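Local coordinates for protein beta-agarase (PDB 6AII) that probably hydrolyses agarose to neoagarobiose as a GH16-family beta-agarase, its catalytic domain carrying a bound calcium ion, at residues Asp30-Ile44 with Arg65-Asn77. Sequence-based numbering, arbitrary orientation.
Sequences DFNYDFPANKEETYI and RHENVSVSNGHMN. With CA (calcium ion), chain B.
Val71 pushes in between Tyr33 and Phe35, the bump around which residues 31-35 and Ile44 are moulded, an example of how one branched side chain can shape an irregular segment. With chi1 at -175°, Val71 CG1 is turned opposite its own backbone N and presses against the carbonyls of Phe31 and Tyr33, lying 3.1 Å from Tyr33 O; it also sits over one face of the Tyr33 ring, toward its rim. Val71 CG2 fills the hollow between that ring, Phe35 CB and Ile44 CG2. The backbone clasps this knob through a single antiparallel bridge, in which Phe35 and Val71 form a hydrogen-bonded pair with nearly straight bonds in both directions, Phe35 N to Val71 O being 2.9 Å. Ile44 in turn lays CG1 over the centre of the Phe35 ring and sends CD1 to Val69 CG1.

Near the calcium ion, which Asp30 O, Asn32 OD1 and Gly74 O bind together with Asp5 and Asp316, Phe31 receives Met76. Met76 CB makes a CH-pi contact, 4.0 Å from the Phe31 ring centroid and 5° off its normal. A bend at chi3 (-78°) brings Met76 CE to 3.4 Å from Phe31 CE1, with SD oblique to the ring in a Met-aromatic contact. A leucine at Phe31 would probably leave Met76 without the flat face it rests on, its thioether end freer to turn.

At the far end, Glu41 N lies over one face of the His66 ring, offset toward the rim. Loop 30-42 thus runs along the hairpin 69-72/75-79, whose second strand pairs with strand 312-325, where Ile318 touches Phe31. Strand 97-110 belongs to the other sheet, and its Val108 meets Val69 and Met76 across the interior, consistent with the GH16 beta-jelly-roll sandwich.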
ATOM      1  N   ASP A  30       0.142  14.699  -9.441  1.00 17.86           N
ATOM      2  CA  ASP A  30      -0.891  14.073 -10.269  1.00 17.36           C
ATOM      3  C   ASP A  30      -0.403  13.472 -11.591  1.00 16.61           C
ATOM      4  O   ASP A  30      -1.209  13.061 -12.407  1.00 18.99           O
ATOM      5  CB  ASP A  30      -2.076  15.017 -10.446  1.00 19.69           C
ATOM      6  CG  ASP A  30      -1.782  16.368 -11.059  1.00 23.57           C
ATOM      7  OD1 ASP A  30      -0.624  16.646 -11.399  1.00 22.28           O
ATOM      8  OD2 ASP A  30      -2.784  17.099 -11.214  1.00 21.48           O
ATOM      9  N   PHE A  31       0.936  13.365 -11.736  1.00 17.36           N
ATOM     10  CA  PHE A  31       1.552  12.484 -12.742  1.00 18.19           C
ATOM     11  C   PHE A  31       1.106  12.763 -14.190  1.00 20.11           C
ATOM     12  O   PHE A  31       0.847  11.838 -14.966  1.00 22.39           O
ATOM     13  CB  PHE A  31       1.264  11.015 -12.362  1.00 18.52           C
ATOM     14  CG  PHE A  31       1.970  10.627 -11.104  1.00 19.40           C
ATOM     15  CD1 PHE A  31       3.345  10.708 -11.051  1.00 20.43           C
ATOM     16  CD2 PHE A  31       1.286  10.220  -9.964  1.00 19.08           C
ATOM     17  CE1 PHE A  31       4.039  10.357  -9.909  1.00 19.43           C
ATOM     18  CE2 PHE A  31       1.979   9.864  -8.825  1.00 18.63           C
ATOM     19  CZ  PHE A  31       3.350   9.936  -8.796  1.00 19.43           C
ATOM     20  N   ASN A  32       1.026  14.044 -14.535  1.00 21.47           N
ATOM     21  CA  ASN A  32       0.513  14.417 -15.859  1.00 23.86           C
ATOM     22  C   ASN A  32       1.673  14.878 -16.739  1.00 21.98           C
ATOM     23  O   ASN A  32       1.520  15.741 -17.614  1.00 22.85           O
ATOM     24  CB  ASN A  32      -0.653  15.395 -15.727  1.00 25.52           C
ATOM     25  CG  ASN A  32      -1.840  14.814 -14.961  1.00 24.68           C
ATOM     26  OD1 ASN A  32      -2.173  13.605 -15.018  1.00 22.01           O
ATOM     27  ND2 ASN A  32      -2.542  15.704 -14.290  1.00 22.86           N
ATOM     28  N   TYR A  33       2.842  14.310 -16.503  1.00 21.28           N
ATOM     29  CA  TYR A  33       4.041  14.544 -17.298  1.00 21.20           C
ATOM     30  C   TYR A  33       4.567  13.187 -17.784  1.00 22.18           C
ATOM     31  O   TYR A  33       4.124  12.131 -17.291  1.00 20.74           O
ATOM     32  CB  TYR A  33       5.114  15.266 -16.486  1.00 21.02           C
ATOM     33  CG  TYR A  33       5.396  14.599 -15.156  1.00 20.54           C
ATOM     34  CD1 TYR A  33       6.264  13.538 -15.047  1.00 21.18           C
ATOM     35  CD2 TYR A  33       4.685  14.949 -14.018  1.00 21.97           C
ATOM     36  CE1 TYR A  33       6.512  12.904 -13.832  1.00 21.22           C
ATOM     37  CE2 TYR A  33       4.922  14.326 -12.805  1.00 21.98           C
ATOM     38  CZ  TYR A  33       5.821  13.280 -12.706  1.00 20.80           C
ATOM     39  OH  TYR A  33       6.051  12.673 -11.513  1.00 21.37           O
ATOM     40  N   ASP A  34       5.488  13.244 -18.752  1.00 22.56           N
ATOM     41  CA  ASP A  34       6.111  12.039 -19.330  1.00 22.47           C
ATOM     42  C   ASP A  34       7.426  11.788 -18.576  1.00 24.34           C
ATOM     43  O   ASP A  34       8.328  12.653 -18.449  1.00 23.79           O
ATOM     44  CB  ASP A  34       6.334  12.144 -20.838  1.00 25.17           C
ATOM     45  CG  ASP A  34       5.068  12.007 -21.665  1.00 34.37           C
ATOM     46  OD1 ASP A  34       4.111  11.398 -21.179  1.00 35.17           O
ATOM     47  OD2 ASP A  34       5.079  12.443 -22.824  1.00 44.65           O
ATOM     48  N   PHE A  35       7.579  10.550 -18.084  1.00 21.43           N
ATOM     49  CA  PHE A  35       8.847  10.040 -17.580  1.00 19.54           C
ATOM     50  C   PHE A  35       9.049   8.668 -18.197  1.00 20.94           C
ATOM     51  O   PHE A  35       8.485   7.667 -17.723  1.00 22.44           O
ATOM     52  CB  PHE A  35       8.943   9.958 -16.051  1.00 20.24           C
ATOM     53  CG  PHE A  35      10.294   9.486 -15.594  1.00 23.84           C
ATOM     54  CD1 PHE A  35      11.372  10.355 -15.488  1.00 25.18           C
ATOM     55  CD2 PHE A  35      10.504   8.155 -15.270  1.00 21.23           C
ATOM     56  CE1 PHE A  35      12.622   9.875 -15.130  1.00 24.90           C
ATOM     57  CE2 PHE A  35      11.774   7.678 -14.948  1.00 22.09           C
ATOM     58  CZ  PHE A  35      12.825   8.544 -14.842  1.00 23.29           C
ATOM     59  N   PRO A  36       9.841   8.584 -19.290  1.00 24.37           N
ATOM     60  CA  PRO A  36      10.044   7.292 -19.862  1.00 24.91           C
ATOM     61  C   PRO A  36      10.804   6.345 -18.933  1.00 22.90           C
ATOM     62  O   PRO A  36      11.583   6.786 -18.150  1.00 22.74           O
ATOM     63  CB  PRO A  36      10.912   7.533 -21.125  1.00 28.13           C
ATOM     64  CG  PRO A  36      10.658   8.981 -21.441  1.00 31.06           C
ATOM     65  CD  PRO A  36      10.423   9.657 -20.120  1.00 27.99           C
ATOM     66  N   ALA A  37      10.469   5.076 -19.089  1.00 22.62           N
ATOM     67  CA  ALA A  37      11.162   4.023 -18.301  1.00 23.80           C
ATOM     68  C   ALA A  37      12.680   4.241 -18.392  1.00 25.00           C
ATOM     69  O   ALA A  37      13.214   4.449 -19.485  1.00 26.01           O
ATOM     70  CB  ALA A  37      10.788   2.673 -18.811  1.00 23.04           C
ATOM     71  N   ASN A  38      13.369   4.159 -17.269  1.00 24.34           N
ATOM     72  CA  ASN A  38      14.761   4.503 -17.183  1.00 27.06           C
ATOM     73  C   ASN A  38      15.489   3.404 -16.406  1.00 29.35           C
ATOM     74  O   ASN A  38      15.084   3.062 -15.306  1.00 23.58           O
ATOM     75  CB  ASN A  38      14.953   5.840 -16.489  1.00 28.26           C
ATOM     76  CG  ASN A  38      16.285   6.508 -16.803  1.00 33.45           C
ATOM     77  OD1 ASN A  38      17.357   5.961 -16.559  1.00 29.19           O
ATOM     78  ND2 ASN A  38      16.219   7.746 -17.249  1.00 35.64           N
ATOM     79  N   LYS A  39      16.598   2.905 -16.955  1.00 25.15           N
ATOM     80  CA  LYS A  39      17.353   1.871 -16.245  1.00 26.54           C
ATOM     81  C   LYS A  39      18.176   2.394 -15.078  1.00 24.75           C
ATOM     82  O   LYS A  39      18.649   1.542 -14.220  1.00 28.31           O
ATOM     83  CB  LYS A  39      18.303   1.152 -17.213  1.00 27.29           C
ATOM     84  CG  LYS A  39      17.624   0.374 -18.293  1.00 32.43           C
ATOM     85  CD  LYS A  39      18.591  -0.349 -19.232  1.00 41.94           C
ATOM     86  CE  LYS A  39      17.818  -1.021 -20.350  1.00 49.16           C
ATOM     87  NZ  LYS A  39      18.718  -1.792 -21.237  1.00 62.82           N
ATOM     88  N   GLU A  40      18.313   3.704 -14.935  1.00 26.38           N
ATOM     89  CA  GLU A  40      19.122   4.249 -13.909  1.00 28.58           C
ATOM     90  C   GLU A  40      18.274   4.821 -12.775  1.00 28.31           C
ATOM     91  O   GLU A  40      17.153   5.307 -13.012  1.00 26.73           O
ATOM     92  CB  GLU A  40      19.974   5.403 -14.439  1.00 37.61           C
ATOM     93  CG  GLU A  40      20.912   5.028 -15.592  1.00 44.71           C
ATOM     94  CD  GLU A  40      22.036   4.055 -15.259  1.00 52.80           C
ATOM     95  OE1 GLU A  40      22.463   4.025 -14.087  1.00 61.95           O
ATOM     96  OE2 GLU A  40      22.465   3.303 -16.171  1.00 68.52           O
ATOM     97  N   GLU A  41      18.838   4.777 -11.580  1.00 27.51           N
ATOM     98  CA  GLU A  41      18.210   5.307 -10.408  1.00 28.04           C
ATOM     99  C   GLU A  41      17.900   6.795 -10.628  1.00 32.23           C
ATOM    100  O   GLU A  41      18.771   7.575 -10.978  1.00 28.46           O
ATOM    101  CB  GLU A  41      19.073   5.154  -9.170  1.00 29.95           C
ATOM    102  CG  GLU A  41      18.517   5.949  -7.995  1.00 37.20           C
ATOM    103  CD  GLU A  41      19.348   5.853  -6.724  1.00 45.03           C
ATOM    104  OE1 GLU A  41      19.530   4.716  -6.261  1.00 36.51           O
ATOM    105  OE2 GLU A  41      19.788   6.919  -6.184  1.00 43.51           O
ATOM    106  N   THR A  42      16.674   7.201 -10.355  1.00 25.25           N
ATOM    107  CA  THR A  42      16.242   8.556 -10.649  1.00 26.72           C
ATOM    108  C   THR A  42      15.171   8.918  -9.631  1.00 28.13           C
ATOM    109  O   THR A  42      14.331   8.064  -9.373  1.00 24.25           O
ATOM    110  CB  THR A  42      15.600   8.634 -12.050  1.00 29.35           C
ATOM    111  OG1 THR A  42      16.442   8.074 -13.069  1.00 31.48           O
ATOM    112  CG2 THR A  42      15.235  10.045 -12.428  1.00 31.10           C
ATOM    113  N   TYR A  43      15.212  10.122  -9.074  1.00 24.91           N
ATOM    114  CA  TYR A  43      14.031  10.678  -8.380  1.00 26.93           C
ATOM    115  C   TYR A  43      13.134  11.374  -9.397  1.00 25.94           C
ATOM    116  O   TYR A  43      13.417  12.512  -9.833  1.00 23.83           O
ATOM    117  CB  TYR A  43      14.373  11.655  -7.239  1.00 28.38           C
ATOM    118  CG  TYR A  43      14.791  10.978  -5.954  1.00 28.88           C
ATOM    119  CD1 TYR A  43      13.845  10.492  -5.068  1.00 27.41           C
ATOM    120  CD2 TYR A  43      16.123  10.752  -5.659  1.00 34.94           C
ATOM    121  CE1 TYR A  43      14.198   9.824  -3.913  1.00 31.04           C
ATOM    122  CE2 TYR A  43      16.499  10.073  -4.502  1.00 37.89           C
ATOM    123  CZ  TYR A  43      15.531   9.628  -3.619  1.00 38.23           C
ATOM    124  OH  TYR A  43      15.796   8.953  -2.465  1.00 39.41           O
ATOM    125  N   ILE A  44      12.026  10.707  -9.748  1.00 24.00           N
ATOM    126  CA  ILE A  44      11.076  11.214 -10.727  1.00 22.10           C
ATOM    127  C   ILE A  44      10.441  12.461 -10.129  1.00 21.49           C
ATOM    128  O   ILE A  44       9.938  12.471  -9.010  1.00 22.05           O
ATOM    129  CB  ILE A  44      10.041  10.147 -11.109  1.00 21.16           C
ATOM    130  CG1 ILE A  44      10.677   8.875 -11.624  1.00 23.06           C
ATOM    131  CG2 ILE A  44       9.031  10.683 -12.086  1.00 22.31           C
ATOM    132  CD1 ILE A  44       9.778   7.666 -11.701  1.00 23.10           C
ATOM    133  N   ARG A  65      13.078  -3.636 -10.944  1.00 19.68           N
ATOM    134  CA  ARG A  65      13.997  -3.079 -11.915  1.00 19.10           C
ATOM    135  C   ARG A  65      13.632  -1.616 -12.057  1.00 19.25           C
ATOM    136  O   ARG A  65      12.462  -1.298 -12.166  1.00 18.60           O
ATOM    137  CB  ARG A  65      13.872  -3.793 -13.251  1.00 21.99           C
ATOM    138  CG  ARG A  65      14.394  -5.229 -13.261  1.00 22.03           C
ATOM    139  CD  ARG A  65      15.882  -5.273 -13.007  1.00 23.97           C
ATOM    140  NE  ARG A  65      16.418  -6.644 -13.023  1.00 26.09           N
ATOM    141  CZ  ARG A  65      16.674  -7.387 -11.945  1.00 28.66           C
ATOM    142  NH1 ARG A  65      16.346  -6.987 -10.713  1.00 21.87           N
ATOM    143  NH2 ARG A  65      17.303  -8.565 -12.132  1.00 26.88           N
ATOM    144  N   HIS A  66      14.648  -0.777 -12.174  1.00 19.38           N
ATOM    145  CA  HIS A  66      14.401   0.648 -12.360  1.00 20.24           C
ATOM    146  C   HIS A  66      13.500   0.878 -13.592  1.00 22.81           C
ATOM    147  O   HIS A  66      12.587   1.764 -13.557  1.00 21.58           O
ATOM    148  CB  HIS A  66      15.731   1.390 -12.608  1.00 20.96           C
ATOM    149  CG  HIS A  66      16.585   1.410 -11.391  1.00 24.50           C
ATOM    150  ND1 HIS A  66      17.636   0.506 -11.211  1.00 31.56           N
ATOM    151  CD2 HIS A  66      16.516   2.115 -10.250  1.00 24.04           C
ATOM    152  CE1 HIS A  66      18.167   0.690 -10.022  1.00 29.36           C
ATOM    153  NE2 HIS A  66      17.564   1.725  -9.447  1.00 28.90           N
ATOM    154  N   GLU A  67      13.701   0.132 -14.674  1.00 21.29           N
ATOM    155  CA  GLU A  67      13.019   0.373 -15.926  1.00 23.36           C
ATOM    156  C   GLU A  67      11.570  -0.146 -15.933  1.00 20.62           C
ATOM    157  O   GLU A  67      10.909  -0.106 -16.961  1.00 22.59           O
ATOM    158  CB  GLU A  67      13.771  -0.255 -17.107  1.00 22.74           C
ATOM    159  CG  GLU A  67      14.041  -1.738 -16.958  1.00 23.49           C
ATOM    160  CD  GLU A  67      15.388  -2.105 -16.352  1.00 27.02           C
ATOM    161  OE1 GLU A  67      15.834  -1.445 -15.374  1.00 22.78           O
ATOM    162  OE2 GLU A  67      15.933  -3.155 -16.794  1.00 30.42           O
ATOM    163  N   ASN A  68      11.082  -0.632 -14.792  1.00 19.59           N
ATOM    164  CA  ASN A  68       9.696  -1.110 -14.666  1.00 18.95           C
ATOM    165  C   ASN A  68       8.842  -0.042 -13.961  1.00 20.98           C
ATOM    166  O   ASN A  68       7.714  -0.341 -13.559  1.00 19.93           O
ATOM    167  CB  ASN A  68       9.616  -2.452 -13.942  1.00 18.69           C
ATOM    168  CG  ASN A  68       9.902  -3.600 -14.905  1.00 20.15           C
ATOM    169  OD1 ASN A  68      11.005  -3.654 -15.496  1.00 20.80           O
ATOM    170  ND2 ASN A  68       8.943  -4.504 -15.136  1.00 17.44           N
ATOM    171  N   VAL A  69       9.348   1.194 -13.905  1.00 18.20           N
ATOM    172  CA  VAL A  69       8.550   2.345 -13.443  1.00 19.14           C
ATOM    173  C   VAL A  69       8.593   3.409 -14.545  1.00 20.20           C
ATOM    174  O   VAL A  69       9.651   3.802 -15.008  1.00 19.35           O
ATOM    175  CB  VAL A  69       9.077   2.927 -12.117  1.00 19.71           C
ATOM    176  CG1 VAL A  69       8.324   4.208 -11.705  1.00 19.16           C
ATOM    177  CG2 VAL A  69       9.044   1.941 -10.959  1.00 19.49           C
ATOM    178  N   SER A  70       7.437   3.972 -14.879  1.00 17.96           N
ATOM    179  CA  SER A  70       7.409   5.103 -15.845  1.00 19.10           C
ATOM    180  C   SER A  70       6.221   5.989 -15.464  1.00 20.49           C
ATOM    181  O   SER A  70       5.461   5.687 -14.557  1.00 19.04           O
ATOM    182  CB  SER A  70       7.279   4.593 -17.259  1.00 21.80           C
ATOM    183  OG  SER A  70       6.031   3.960 -17.446  1.00 20.95           O
ATOM    184  N   VAL A  71       6.122   7.107 -16.148  1.00 18.75           N
ATOM    185  CA  VAL A  71       4.961   7.990 -16.022  1.00 18.32           C
ATOM    186  C   VAL A  71       4.512   8.356 -17.414  1.00 19.32           C
ATOM    187  O   VAL A  71       5.297   8.830 -18.228  1.00 19.85           O
ATOM    188  CB  VAL A  71       5.217   9.244 -15.169  1.00 18.89           C
ATOM    189  CG1 VAL A  71       3.911  10.015 -14.998  1.00 19.59           C
ATOM    190  CG2 VAL A  71       5.812   8.945 -13.805  1.00 18.18           C
ATOM    191  N   SER A  72       3.241   8.107 -17.689  1.00 19.24           N
ATOM    192  CA  SER A  72       2.679   8.372 -19.037  1.00 20.17           C
ATOM    193  C   SER A  72       1.164   8.355 -18.933  1.00 18.56           C
ATOM    194  O   SER A  72       0.574   7.718 -18.036  1.00 18.31           O
ATOM    195  CB  SER A  72       3.113   7.397 -20.124  1.00 18.45           C
ATOM    196  OG  SER A  72       2.620   6.107 -19.849  1.00 20.58           O
ATOM    197  N   ASN A  73       0.527   9.080 -19.849  1.00 17.72           N
ATOM    198  CA  ASN A  73      -0.903   8.936 -20.052  1.00 17.85           C
ATOM    199  C   ASN A  73      -1.717   9.342 -18.808  1.00 17.39           C
ATOM    200  O   ASN A  73      -2.896   8.923 -18.724  1.00 18.56           O
ATOM    201  CB  ASN A  73      -1.267   7.567 -20.589  1.00 19.68           C
ATOM    202  CG  ASN A  73      -0.524   7.258 -21.861  1.00 25.42           C
ATOM    203  OD1 ASN A  73       0.327   6.369 -21.850  1.00 26.26           O
ATOM    204  ND2 ASN A  73      -0.706   8.082 -22.870  1.00 19.32           N
ATOM    205  N   GLY A  74      -1.155  10.161 -17.954  1.00 17.91           N
ATOM    206  CA  GLY A  74      -1.809  10.710 -16.749  1.00 17.98           C
ATOM    207  C   GLY A  74      -1.563   9.940 -15.481  1.00 19.04           C
ATOM    208  O   GLY A  74      -2.086  10.355 -14.415  1.00 18.67           O
ATOM    209  N   HIS A  75      -0.713   8.905 -15.550  1.00 17.20           N
ATOM    210  CA  HIS A  75      -0.453   8.100 -14.328  1.00 16.92           C
ATOM    211  C   HIS A  75       0.976   7.574 -14.305  1.00 18.15           C
ATOM    212  O   HIS A  75       1.610   7.317 -15.354  1.00 18.76           O
ATOM    213  CB  HIS A  75      -1.424   6.917 -14.241  1.00 17.09           C
ATOM    214  CG  HIS A  75      -1.744   6.329 -15.545  1.00 17.61           C
ATOM    215  ND1 HIS A  75      -0.876   5.430 -16.185  1.00 23.44           N
ATOM    216  CD2 HIS A  75      -2.795   6.480 -16.373  1.00 20.09           C
ATOM    217  CE1 HIS A  75      -1.447   5.098 -17.350  1.00 20.90           C
ATOM    218  NE2 HIS A  75      -2.577   5.692 -17.467  1.00 24.05           N
ATOM    219  N   MET A  76       1.426   7.331 -13.083  1.00 17.73           N
ATOM    220  CA  MET A  76       2.646   6.552 -12.864  1.00 16.60           C
ATOM    221  C   MET A  76       2.285   5.089 -13.178  1.00 18.40           C
ATOM    222  O   MET A  76       1.167   4.636 -12.809  1.00 19.27           O
ATOM    223  CB  MET A  76       3.131   6.647 -11.420  1.00 19.33           C
ATOM    224  CG  MET A  76       4.257   5.718 -11.116  1.00 20.91           C
ATOM    225  SD  MET A  76       4.990   6.138  -9.473  1.00 28.53           S
ATOM    226  CE  MET A  76       5.973   7.505  -9.816  1.00 27.18           C
ATOM    227  N   ASN A  77       3.166   4.391 -13.847  1.00 17.94           N
ATOM    228  CA  ASN A  77       2.999   2.998 -14.249  1.00 19.11           C
ATOM    229  C   ASN A  77       4.016   2.160 -13.459  1.00 19.66           C
ATOM    230  O   ASN A  77       5.220   2.442 -13.507  1.00 19.10           O
ATOM    231  CB  ASN A  77       3.317   2.809 -15.731  1.00 20.28           C
ATOM    232  CG  ASN A  77       2.467   3.679 -16.613  1.00 24.02           C
ATOM    233  OD1 ASN A  77       1.268   3.481 -16.572  1.00 23.32           O
ATOM    234  ND2 ASN A  77       3.104   4.570 -17.391  1.00 22.20           N
TER
HETATM  235 CA    CA B 501      -3.090  11.991 -13.300  1.00 20.34          CA
HETATM  236  O   HOH W   1       1.349  11.194 -17.522  1.00 20.88           O
HETATM  237  O   HOH W   2      12.278   4.247 -14.540  1.00 19.58           O
HETATM  238  O   HOH W   3      18.290  -1.440 -14.675  1.00 44.42           O
HETATM  239  O   HOH W   4      18.364   2.606  -6.955  1.00 27.11           O
HETATM  240  O   HOH W   5      -4.735  12.149 -15.197  1.00 24.33           O